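Local coordinates for hemolysin activator protein CdiB (Acinetobacter baumannii ACICU, PDB 6WIL) that probably secretes its partner CdiA toxin across the outer membrane, as a two-partner secretion transporter of the Omp85 superfamily used in contact-dependent growth inhibition, at residues P305-L319 / Y334-D348. Residues are numbered along the deposited sequence; the frame is centred on the assembly and turned at random.
With SO4 (sulfate ion), chain C.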
# COMPACT_ATOMS: atom_id res chain seq x y z
N PRO A 305 -37.44 28.18 9.44
CA PRO A 305 -36.35 27.41 8.81
C PRO A 305 -35.33 26.97 9.84
O PRO A 305 -34.78 27.78 10.59
CB PRO A 305 -35.74 28.40 7.81
CG PRO A 305 -36.69 29.57 7.75
CD PRO A 305 -37.38 29.61 9.08
N VAL A 306 -35.06 25.67 9.87
CA VAL A 306 -34.13 25.06 10.83
C VAL A 306 -33.03 24.39 10.02
O VAL A 306 -33.22 23.30 9.47
CB VAL A 306 -34.83 24.07 11.76
CG1 VAL A 306 -33.81 23.36 12.63
CG2 VAL A 306 -35.85 24.79 12.61
N ILE A 307 -31.87 25.04 9.94
CA ILE A 307 -30.74 24.55 9.16
C ILE A 307 -29.57 24.28 10.10
O ILE A 307 -29.12 25.19 10.80
CB ILE A 307 -30.33 25.54 8.06
CG1 ILE A 307 -31.53 25.90 7.18
CG2 ILE A 307 -29.19 24.97 7.23
CD1 ILE A 307 -32.20 24.70 6.54
N TYR A 308 -29.10 23.04 10.12
CA TYR A 308 -27.86 22.68 10.80
C TYR A 308 -26.73 22.65 9.79
O TYR A 308 -26.82 21.96 8.77
CB TYR A 308 -27.99 21.32 11.49
CG TYR A 308 -28.97 21.28 12.63
CD1 TYR A 308 -28.58 21.59 13.92
CD2 TYR A 308 -30.29 20.90 12.42
CE1 TYR A 308 -29.48 21.54 14.97
CE2 TYR A 308 -31.20 20.85 13.46
CZ TYR A 308 -30.79 21.17 14.74
OH TYR A 308 -31.69 21.12 15.77
N HIS A 309 -25.66 23.40 10.06
CA HIS A 309 -24.52 23.46 9.17
C HIS A 309 -23.24 23.57 9.99
O HIS A 309 -23.25 24.08 11.11
CB HIS A 309 -24.63 24.65 8.20
CG HIS A 309 -24.74 25.98 8.87
ND1 HIS A 309 -23.77 26.95 8.78
CD2 HIS A 309 -25.73 26.51 9.64
CE1 HIS A 309 -24.14 28.02 9.46
NE2 HIS A 309 -25.33 27.78 9.99
N GLY A 310 -22.14 23.09 9.41
CA GLY A 310 -20.87 23.14 10.10
C GLY A 310 -19.73 22.78 9.17
O GLY A 310 -19.94 22.27 8.07
N ASN A 311 -18.52 23.06 9.64
CA ASN A 311 -17.31 22.83 8.87
C ASN A 311 -16.34 21.95 9.66
O ASN A 311 -16.43 21.84 10.89
CB ASN A 311 -16.64 24.16 8.51
CG ASN A 311 -16.46 25.07 9.71
OD1 ASN A 311 -17.33 25.90 10.00
ND2 ASN A 311 -15.35 24.92 10.41
N SER A 312 -15.42 21.33 8.94
CA SER A 312 -14.43 20.45 9.55
C SER A 312 -13.16 20.48 8.71
O SER A 312 -13.23 20.39 7.48
CB SER A 312 -14.96 19.02 9.68
OG SER A 312 -14.32 18.33 10.73
N GLN A 313 -12.01 20.62 9.37
CA GLN A 313 -10.72 20.63 8.70
C GLN A 313 -9.83 19.57 9.32
O GLN A 313 -9.91 19.28 10.52
CB GLN A 313 -10.03 22.01 8.81
CG GLN A 313 -10.84 23.17 8.26
CD GLN A 313 -11.93 23.64 9.21
OE1 GLN A 313 -13.12 23.45 8.95
NE2 GLN A 313 -11.53 24.26 10.32
N GLN A 314 -8.97 18.98 8.49
CA GLN A 314 -8.04 17.95 8.96
C GLN A 314 -6.73 18.07 8.19
O GLN A 314 -6.74 18.08 6.95
CB GLN A 314 -8.63 16.55 8.80
CG GLN A 314 -7.84 15.45 9.49
CD GLN A 314 -8.62 14.15 9.58
OE1 GLN A 314 -9.78 14.08 9.17
NE2 GLN A 314 -7.98 13.11 10.11
N ALA A 315 -5.62 18.15 8.92
CA ALA A 315 -4.29 18.24 8.33
C ALA A 315 -3.45 17.06 8.80
O ALA A 315 -3.48 16.71 9.98
CB ALA A 315 -3.61 19.56 8.71
N ASN A 316 -2.71 16.45 7.87
CA ASN A 316 -1.93 15.26 8.17
C ASN A 316 -0.53 15.37 7.58
O ASN A 316 -0.36 15.86 6.46
CB ASN A 316 -2.59 13.99 7.63
CG ASN A 316 -3.76 13.53 8.47
OD1 ASN A 316 -4.53 14.34 8.98
ND2 ASN A 316 -3.89 12.22 8.64
N LEU A 317 0.45 14.89 8.34
CA LEU A 317 1.83 14.76 7.88
C LEU A 317 2.26 13.31 8.07
O LEU A 317 2.09 12.75 9.16
CB LEU A 317 2.75 15.71 8.64
CG LEU A 317 4.21 15.80 8.20
CD1 LEU A 317 4.35 16.73 7.00
CD2 LEU A 317 5.07 16.26 9.35
N ASN A 318 2.81 12.71 7.02
CA ASN A 318 3.15 11.29 7.02
C ASN A 318 4.61 11.07 6.66
O ASN A 318 5.16 11.75 5.79
CB ASN A 318 2.28 10.50 6.04
CG ASN A 318 0.81 10.63 6.34
OD1 ASN A 318 0.42 11.11 7.39
ND2 ASN A 318 -0.02 10.17 5.40
N LEU A 319 5.24 10.11 7.34
CA LEU A 319 6.59 9.66 7.01
C LEU A 319 6.64 8.15 7.14
O LEU A 319 6.30 7.60 8.20
CB LEU A 319 7.63 10.30 7.93
CG LEU A 319 9.09 9.95 7.62
CD1 LEU A 319 9.45 10.35 6.19
CD2 LEU A 319 10.05 10.60 8.61
N TYR A 334 5.61 3.37 9.36
CA TYR A 334 5.21 4.74 9.11
C TYR A 334 4.81 5.43 10.41
O TYR A 334 4.54 4.78 11.42
CB TYR A 334 4.07 4.83 8.09
CG TYR A 334 2.77 4.21 8.54
CD1 TYR A 334 2.50 2.86 8.29
CD2 TYR A 334 1.79 4.96 9.19
CE1 TYR A 334 1.32 2.28 8.69
CE2 TYR A 334 0.60 4.38 9.59
CZ TYR A 334 0.37 3.05 9.34
OH TYR A 334 -0.81 2.46 9.73
N GLY A 335 4.77 6.76 10.35
CA GLY A 335 4.25 7.58 11.41
C GLY A 335 3.42 8.72 10.86
O GLY A 335 3.82 9.35 9.87
N LYS A 336 2.27 9.01 11.47
CA LYS A 336 1.40 10.10 11.04
C LYS A 336 1.26 11.13 12.15
O LYS A 336 1.24 10.78 13.34
CB LYS A 336 0.01 9.60 10.66
CG LYS A 336 -0.05 8.66 9.47
CD LYS A 336 -1.48 8.19 9.24
CE LYS A 336 -1.54 7.02 8.27
NZ LYS A 336 -2.63 6.08 8.65
N LEU A 337 1.17 12.39 11.76
CA LEU A 337 0.75 13.48 12.64
C LEU A 337 -0.52 14.08 12.07
O LEU A 337 -0.59 14.37 10.88
CB LEU A 337 1.83 14.55 12.76
CG LEU A 337 3.11 14.17 13.51
CD1 LEU A 337 3.94 15.41 13.78
CD2 LEU A 337 2.77 13.47 14.81
N TYR A 338 -1.54 14.26 12.92
CA TYR A 338 -2.82 14.77 12.46
C TYR A 338 -3.36 15.81 13.43
O TYR A 338 -3.10 15.76 14.64
CB TYR A 338 -3.86 13.64 12.29
CG TYR A 338 -4.35 13.01 13.58
CD1 TYR A 338 -5.42 13.56 14.28
CD2 TYR A 338 -3.75 11.86 14.08
CE1 TYR A 338 -5.87 12.98 15.46
CE2 TYR A 338 -4.20 11.28 15.26
CZ TYR A 338 -5.26 11.85 15.94
OH TYR A 338 -5.71 11.27 17.10
N HIS A 339 -4.12 16.76 12.88
CA HIS A 339 -4.85 17.75 13.66
C HIS A 339 -6.24 17.90 13.05
O HIS A 339 -6.37 18.05 11.83
CB HIS A 339 -4.13 19.10 13.68
CG HIS A 339 -4.95 20.21 14.27
ND1 HIS A 339 -5.79 21.00 13.52
CD2 HIS A 339 -5.06 20.65 15.55
CE1 HIS A 339 -6.38 21.88 14.30
NE2 HIS A 339 -5.96 21.69 15.54
N LYS A 340 -7.27 17.86 13.89
CA LYS A 340 -8.65 17.99 13.46
C LYS A 340 -9.32 19.14 14.19
O LYS A 340 -9.01 19.42 15.36
CB LYS A 340 -9.45 16.71 13.73
CG LYS A 340 -9.64 15.81 12.53
CD LYS A 340 -10.97 15.06 12.60
CE LYS A 340 -12.15 15.98 12.32
NZ LYS A 340 -13.45 15.26 12.35
N GLU A 341 -10.24 19.81 13.51
CA GLU A 341 -11.02 20.89 14.09
C GLU A 341 -12.41 20.87 13.48
O GLU A 341 -12.56 20.71 12.27
CB GLU A 341 -10.35 22.24 13.86
CG GLU A 341 -10.99 23.38 14.63
CD GLU A 341 -10.00 24.48 14.95
OE1 GLU A 341 -8.78 24.20 14.96
OE2 GLU A 341 -10.44 25.63 15.18
N SER A 342 -13.42 21.00 14.33
CA SER A 342 -14.80 20.87 13.90
C SER A 342 -15.68 21.80 14.71
O SER A 342 -15.51 21.93 15.93
CB SER A 342 -15.29 19.42 14.06
OG SER A 342 -16.69 19.33 13.86
N GLN A 343 -16.63 22.45 14.04
CA GLN A 343 -17.61 23.30 14.71
C GLN A 343 -18.95 23.15 14.01
O GLN A 343 -19.02 22.91 12.80
CB GLN A 343 -17.17 24.77 14.72
CG GLN A 343 -16.90 25.36 13.36
CD GLN A 343 -16.27 26.73 13.46
OE1 GLN A 343 -15.90 27.18 14.55
NE2 GLN A 343 -16.14 27.41 12.32
N SER A 344 -20.02 23.28 14.79
CA SER A 344 -21.38 23.11 14.30
C SER A 344 -22.21 24.36 14.56
O SER A 344 -21.91 25.15 15.47
CB SER A 344 -22.06 21.90 14.96
OG SER A 344 -21.27 20.73 14.82
N PHE A 345 -23.25 24.55 13.76
CA PHE A 345 -24.10 25.73 13.85
C PHE A 345 -25.56 25.33 13.75
O PHE A 345 -25.92 24.29 13.19
CB PHE A 345 -23.78 26.75 12.75
CG PHE A 345 -22.40 27.32 12.82
CD1 PHE A 345 -21.32 26.63 12.27
CD2 PHE A 345 -22.17 28.55 13.41
CE1 PHE A 345 -20.05 27.16 12.32
CE2 PHE A 345 -20.89 29.08 13.47
CZ PHE A 345 -19.83 28.38 12.92
N LEU A 346 -26.42 26.20 14.29
CA LEU A 346 -27.86 26.11 14.09
C LEU A 346 -28.35 27.50 13.69
O LEU A 346 -28.32 28.43 14.51
CB LEU A 346 -28.58 25.61 15.34
CG LEU A 346 -30.09 25.45 15.20
CD1 LEU A 346 -30.45 24.75 13.89
CD2 LEU A 346 -30.65 24.66 16.38
N ASN A 347 -28.77 27.64 12.44
CA ASN A 347 -29.20 28.93 11.88
C ASN A 347 -28.19 30.02 12.19
O ASN A 347 -28.53 31.10 12.69
CB ASN A 347 -30.59 29.31 12.38
CG ASN A 347 -31.68 28.37 11.87
OD1 ASN A 347 -31.43 27.51 11.03
ND2 ASN A 347 -32.89 28.55 12.38
N ASP A 348 -26.92 29.73 11.89
CA ASP A 348 -25.80 30.66 12.04
C ASP A 348 -25.50 30.99 13.50
O ASP A 348 -24.81 31.97 13.79
CB ASP A 348 -26.04 31.95 11.25
CG ASP A 348 -26.58 31.69 9.86
OD1 ASP A 348 -26.20 30.67 9.24
OD2 ASP A 348 -27.41 32.50 9.38
S SO4 C . -33.03 31.89 13.79
O1 SO4 C . -33.23 30.59 14.44
O2 SO4 C . -33.75 32.92 14.53
O3 SO4 C . -33.55 31.81 12.43
O4 SO4 C . -31.61 32.21 13.76
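Asn347, just past the end of strand 334-346, grips segment 305-307 through its backbone N and both amide atoms. Its CB lies against a bound sulfate, probably from the crystallisation liquor; CG comes near both that ion and Pro305 O. At the tip the amide divides: OD1 accepts Ile307 N at 2.7 Å in a nearly straight bond, while ND2 donates to Pro305 O, also at 2.7 Å, and to sulfate O1. Backbone N of Asn347 bonds to Ile307 O. Asparagine suits such a turn, since its short amide offers a donor and an acceptor and its backbone tolerates the left-handed conformation found here.

These strands form an antiparallel hairpin in the 16-stranded barrel of the ShlB/FhaC/HecB family, with strands 282-295 and 349-371 as outer neighbours. Leu317, Leu337 and Leu319 lie on the surface, consistent with the outer, probably lipid-facing wall of the barrel, whereas Ser312 and Lys340 share the other face and touch Gln11 of helix 8-27.

On the leucine face, His309 CG lies between its own backbone N and carbonyl carbon (chi1 58°), which swings the imidazole across toward the neighbouring strand. Phe345 CB sits over one face, 3.5 Å from the ring centroid, and the two rings run nearly parallel but slid apart. Histidine fits here as a flat ring with an in-plane acceptor: NE2 takes Asp348 N at 3.2 Å. One hydrogen-bonded pair further along, Gln343 NE2 meets an in-plane lone pair of Asn311 OD1 at 3.0 Å, their amide planes 77° apart, and Asn311 ND2 donates in turn to Gln313 OE1; amides, each both donor and acceptor, can chain this way. On the other side of the sheet, Leu346 CD1 lies squarely over the Tyr308 ring, 3.6 Å from its centroid.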